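Side-chain contact in effector protein HopAB2 (Pseudomonas syringae, PDB 2FD4), which suppresses programmed cell death and immunity in susceptible host plants, its C-terminal domain being a U-box-like E3 ubiquitin ligase: residues D42-H45 with E51-L54. Sequence-based numbering, arbitrary orientation.
Sequences DVTH and ELSL
The backbone carbonyl of T44 takes a hydrogen bond from the amide of L52, with 2.9 Å between L52 N and T44 O and an N-H...O angle of 166°. The same oxygen also receives a weaker CA-H...O contact from E51; where the chain returns after the short excursion through F48, the backbones are bridged once, H45 with E51. Beside this bridge the E51 chain touches both V43 and H45. E51 CB stands 3.6 Å from V43 CG1, the methyl that chi1 of V43 (172°) sets opposite its own backbone N, and the two side chains cross nearly perpendicularly. On the imidazole side, E51 CG comes within 3.5 Å of H45 NE2, while the backbone N of E51 sits 4.0 Å above the centre of the ring. The extended E51 chain lays its carboxylate against the valine branches, E51 CD 3.8 Å from V43 CG1. The carboxylate plane is turned 73° from the imidazole; H45 NE2 and E51 OE2 remain 4.5 Å apart and form no salt bridge. T44 CG2 approaches L52 CD1 loosely at 4.2 Å, and both side chains also rest on F85 of strand 83-87, while T44 OG1 is hydrogen-bonded to the backbone N of K33. The contact thus closes the base of the loop bearing F48, an inferred E2-binding residue of this U-box-like domain. One main-chain bond and van der Waals packing do the joining, and any attraction between H45 and E51 would probably be longer-range electrostatics, requiring a histidine protonated on both nitrogens.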
loop_
_atom_site.group_PDB
_atom_site.type_symbol
_atom_site.label_atom_id
_atom_site.label_comp_id
_atom_site.label_asym_id
_atom_site.label_seq_id
_atom_site.Cartn_x
_atom_site.Cartn_y
_atom_site.Cartn_z
ATOM N N ASP A 42 -17.480 -10.445 2.613
ATOM C CA ASP A 42 -17.433 -9.386 1.586
ATOM C C ASP A 42 -16.208 -8.484 1.740
ATOM O O ASP A 42 -16.004 -7.564 0.953
ATOM C CB ASP A 42 -18.712 -8.528 1.622
ATOM C CG ASP A 42 -19.328 -8.320 0.246
ATOM O OD1 ASP A 42 -18.627 -7.852 -0.681
ATOM O OD2 ASP A 42 -20.533 -8.625 0.110
ATOM N N VAL A 43 -15.366 -8.781 2.725
ATOM C CA VAL A 43 -14.294 -7.900 3.131
ATOM C C VAL A 43 -13.132 -8.008 2.152
ATOM O O VAL A 43 -12.853 -9.087 1.632
ATOM C CB VAL A 43 -13.825 -8.265 4.563
ATOM C CG1 VAL A 43 -12.575 -7.491 4.944
ATOM C CG2 VAL A 43 -14.934 -8.011 5.572
ATOM N N THR A 44 -12.463 -6.879 1.902
ATOM C CA THR A 44 -11.254 -6.875 1.118
ATOM C C THR A 44 -10.149 -7.607 1.895
ATOM O O THR A 44 -9.959 -7.353 3.091
ATOM C CB THR A 44 -10.793 -5.414 0.829
ATOM O OG1 THR A 44 -11.877 -4.672 0.270
ATOM C CG2 THR A 44 -9.649 -5.402 -0.142
ATOM N N HIS A 45 -9.419 -8.500 1.215
ATOM C CA HIS A 45 -8.231 -9.146 1.785
ATOM C C HIS A 45 -7.005 -8.521 1.192
ATOM O O HIS A 45 -7.017 -8.050 0.054
ATOM C CB HIS A 45 -8.205 -10.657 1.523
ATOM C CG HIS A 45 -9.079 -11.422 2.450
ATOM N ND1 HIS A 45 -8.711 -12.626 3.029
ATOM C CD2 HIS A 45 -10.307 -11.128 2.932
ATOM C CE1 HIS A 45 -9.685 -13.033 3.818
ATOM N NE2 HIS A 45 -10.666 -12.149 3.772
ATOM N N GLU A 51 -7.852 -10.022 6.158
ATOM C CA GLU A 51 -8.749 -8.917 5.928
ATOM C C GLU A 51 -8.012 -7.604 6.173
ATOM O O GLU A 51 -7.105 -7.531 7.023
ATOM C CB GLU A 51 -9.947 -8.982 6.865
ATOM C CG GLU A 51 -10.873 -10.185 6.643
ATOM C CD GLU A 51 -12.044 -10.195 7.602
ATOM O OE1 GLU A 51 -12.006 -9.395 8.576
ATOM O OE2 GLU A 51 -12.985 -11.040 7.417
ATOM N N LEU A 52 -8.389 -6.578 5.426
ATOM C CA LEU A 52 -7.888 -5.207 5.675
ATOM C C LEU A 52 -8.872 -4.301 6.449
ATOM O O LEU A 52 -10.090 -4.411 6.269
ATOM C CB LEU A 52 -7.535 -4.515 4.369
ATOM C CG LEU A 52 -6.348 -5.092 3.635
ATOM C CD1 LEU A 52 -6.271 -4.492 2.263
ATOM C CD2 LEU A 52 -5.104 -4.880 4.464
ATOM N N SER A 53 -8.337 -3.426 7.321
ATOM C CA SER A 53 -9.123 -2.433 8.038
ATOM C C SER A 53 -8.315 -1.184 8.409
ATOM O O SER A 53 -7.170 -1.260 8.865
ATOM C CB SER A 53 -9.793 -2.990 9.301
ATOM O OG SER A 53 -10.772 -2.066 9.827
ATOM N N LEU A 54 -8.933 -0.033 8.203
ATOM C CA LEU A 54 -8.339 1.249 8.562
ATOM C C LEU A 54 -8.223 1.371 10.079
ATOM O O LEU A 54 -7.624 2.323 10.586
ATOM C CB LEU A 54 -9.190 2.373 7.969
ATOM C CG LEU A 54 -9.273 2.352 6.431
ATOM C CD1 LEU A 54 -9.956 3.589 5.892
ATOM C CD2 LEU A 54 -7.942 2.249 5.854
#